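Local coordinates for uncharacterized protein (PDB 6P8P) that is a bacterial HORMA-domain protein that probably helps regulate a cGAS-like nucleotidyltransferase in type III CBASS anti-phage immunity, at residues D66-R71 with L91-L96. The protein carries 2 engineered substitutions. Sequence-based numbering, arbitrary orientation. Where two conformers were deposited one is given.
Sequences DGPRTR and LGFEPL
Pro68 lies flat over one face of the Phe93 ring. Its CG sits 3.7 Å from the centroid of the Phe93 ring and only 8° off the ring normal, a CH-pi contact. CB and CD of the proline flank this point, with CD 3.7 Å from CD2 of Phe93. Leu91 CB meets the opposite face nearer the rim, so the ring is held between a proline and a leucine. Phe93 CG stands between its own backbone N and carbonyl carbon (chi1 55°), a rotation that lays the ring across Pro68.

Thr70 meets the ring at its edge instead. Its OG1 lies in the ring plane, 3.3 Å from Phe93 CZ. Its methyl CG2 and Leu91 CD1 approach tip to tip at 4.0 Å.

Two waters make the polar links. One water donates to Asp66 O and, at 2.7 Å, to Glu94 O. The other lies at the edge of the Phe93 ring, 2.8 Å from Pro68 O and 2.9 Å from Pro95 O. It is also hydrogen-bonded to Thr70 OG1, at 2.7 Å, which gives this buried hydroxyl a partner.

Val5 of strand 4-10 also touches Leu91 and Phe93, while Pro95 packs on Leu28 of helix 17-29. Phe93 O is hydrogen-bonded to Gln30 NE2. The contact packs the end of the hairpin of antiparallel strands 61-64 and 69-75, and the start of strand 69-75, against the long loop between helix 77-82 and strand 101-106, at one end of the mixed sheet of the HORMA domain.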
loop_
_atom_site.group_PDB
_atom_site.type_symbol
_atom_site.label_atom_id
_atom_site.label_comp_id
_atom_site.label_asym_id
_atom_site.label_seq_id
_atom_site.Cartn_x
_atom_site.Cartn_y
_atom_site.Cartn_z
ATOM N N ASP A 66 -5.393 -24.672 -9.606
ATOM C CA ASP A 66 -5.788 -25.993 -10.115
ATOM C C ASP A 66 -7.269 -26.173 -9.777
ATOM O O ASP A 66 -7.653 -26.772 -8.766
ATOM C CB ASP A 66 -4.948 -27.105 -9.502
ATOM C CG ASP A 66 -5.469 -28.491 -9.847
ATOM O OD1 ASP A 66 -6.187 -28.625 -10.857
ATOM O OD2 ASP A 66 -5.168 -29.441 -9.087
ATOM N N GLY A 67 -8.119 -25.586 -10.609
ATOM C CA GLY A 67 -9.530 -25.555 -10.339
ATOM C C GLY A 67 -10.153 -24.310 -10.935
ATOM O O GLY A 67 -9.565 -23.646 -11.799
ATOM N N PRO A 68 -11.345 -23.953 -10.458
ATOM C CA PRO A 68 -12.057 -22.813 -11.052
ATOM C C PRO A 68 -11.345 -21.488 -10.832
ATOM O O PRO A 68 -10.666 -21.286 -9.837
ATOM C CB PRO A 68 -13.413 -22.821 -10.334
ATOM C CG PRO A 68 -13.559 -24.220 -9.789
ATOM C CD PRO A 68 -12.178 -24.681 -9.471
ATOM N N ARG A 69 -11.536 -20.581 -11.779
ATOM C CA ARG A 69 -11.103 -19.197 -11.643
ATOM C C ARG A 69 -12.145 -18.418 -10.866
ATOM O O ARG A 69 -13.344 -18.678 -10.999
ATOM C CB ARG A 69 -10.912 -18.599 -13.036
ATOM C CG ARG A 69 -10.769 -17.122 -13.107
ATOM C CD ARG A 69 -10.499 -16.681 -14.549
ATOM N NE ARG A 69 -9.349 -17.377 -15.104
ATOM C CZ ARG A 69 -8.674 -16.978 -16.176
ATOM N NH1 ARG A 69 -9.039 -15.872 -16.815
ATOM N NH2 ARG A 69 -7.633 -17.682 -16.607
ATOM N N THR A 70 -11.682 -17.496 -10.015
ATOM C CA THR A 70 -12.570 -16.678 -9.196
ATOM C C THR A 70 -12.349 -15.224 -9.573
ATOM O O THR A 70 -11.216 -14.728 -9.491
ATOM C CB THR A 70 -12.305 -16.870 -7.700
ATOM O OG1 THR A 70 -12.367 -18.251 -7.373
ATOM C CG2 THR A 70 -13.321 -16.096 -6.857
ATOM N N ARG A 71 -13.426 -14.534 -9.930
ATOM C CA ARG A 71 -13.413 -13.101 -10.187
ATOM C C ARG A 71 -14.053 -12.383 -9.007
ATOM O O ARG A 71 -15.196 -12.693 -8.640
ATOM C CB ARG A 71 -14.187 -12.786 -11.475
ATOM C CG ARG A 71 -13.484 -13.223 -12.726
ATOM C CD ARG A 71 -14.363 -13.022 -13.977
ATOM N NE ARG A 71 -13.615 -13.342 -15.186
ATOM C CZ ARG A 71 -14.142 -13.376 -16.404
ATOM N NH1 ARG A 71 -15.429 -13.109 -16.578
ATOM N NH2 ARG A 71 -13.384 -13.683 -17.446
ATOM N N LEU A 91 -16.923 -20.143 -1.224
ATOM C CA LEU A 91 -16.619 -20.805 -2.481
ATOM C C LEU A 91 -16.646 -22.315 -2.282
ATOM O O LEU A 91 -16.139 -22.826 -1.277
ATOM C CB LEU A 91 -15.235 -20.361 -2.987
ATOM C CG LEU A 91 -15.193 -18.913 -3.474
ATOM C CD1 LEU A 91 -13.739 -18.468 -3.635
ATOM C CD2 LEU A 91 -15.920 -18.704 -4.776
ATOM N N GLY A 92 -17.223 -23.021 -3.261
ATOM C CA GLY A 92 -17.366 -24.463 -3.168
ATOM C C GLY A 92 -16.196 -25.251 -3.733
ATOM O O GLY A 92 -16.403 -26.288 -4.372
ATOM N N PHE A 93 -14.971 -24.771 -3.493
ATOM C CA PHE A 93 -13.732 -25.391 -3.945
ATOM C C PHE A 93 -12.587 -24.688 -3.221
ATOM O O PHE A 93 -12.780 -23.638 -2.600
ATOM C CB PHE A 93 -13.559 -25.278 -5.460
ATOM C CG PHE A 93 -13.626 -23.867 -5.979
ATOM C CD1 PHE A 93 -14.831 -23.281 -6.291
ATOM C CD2 PHE A 93 -12.458 -23.119 -6.146
ATOM C CE1 PHE A 93 -14.901 -21.973 -6.751
ATOM C CE2 PHE A 93 -12.523 -21.816 -6.611
ATOM C CZ PHE A 93 -13.740 -21.240 -6.915
ATOM N N GLU A 94 -11.384 -25.282 -3.303
ATOM C CA GLU A 94 -10.178 -24.685 -2.723
ATOM C C GLU A 94 -9.626 -23.639 -3.695
ATOM O O GLU A 94 -9.033 -23.999 -4.718
ATOM C CB GLU A 94 -9.125 -25.756 -2.423
ATOM C CG GLU A 94 -7.811 -25.190 -1.861
ATOM C CD GLU A 94 -6.759 -26.257 -1.564
ATOM O OE1 GLU A 94 -7.095 -27.459 -1.595
ATOM O OE2 GLU A 94 -5.597 -25.894 -1.275
ATOM N N PRO A 95 -9.809 -22.341 -3.431
ATOM C CA PRO A 95 -9.649 -21.349 -4.501
ATOM C C PRO A 95 -8.195 -21.062 -4.886
ATOM O O PRO A 95 -7.960 -20.444 -5.932
ATOM C CB PRO A 95 -10.321 -20.102 -3.914
ATOM C CG PRO A 95 -11.134 -20.559 -2.762
ATOM C CD PRO A 95 -10.405 -21.747 -2.215
ATOM N N LEU A 96 -7.221 -21.456 -4.074
ATOM C CA LEU A 96 -5.814 -21.290 -4.427
ATOM C C LEU A 96 -5.089 -22.636 -4.514
ATOM O O LEU A 96 -3.885 -22.728 -4.300
ATOM C CB LEU A 96 -5.119 -20.365 -3.436
ATOM C CG LEU A 96 -5.685 -18.940 -3.346
ATOM C CD1 LEU A 96 -4.901 -18.124 -2.329
ATOM C CD2 LEU A 96 -5.695 -18.230 -4.678
HETATM O O HOH W 1 -9.673 -25.915 -6.557
HETATM O O HOH W 2 -9.972 -19.519 -7.789
#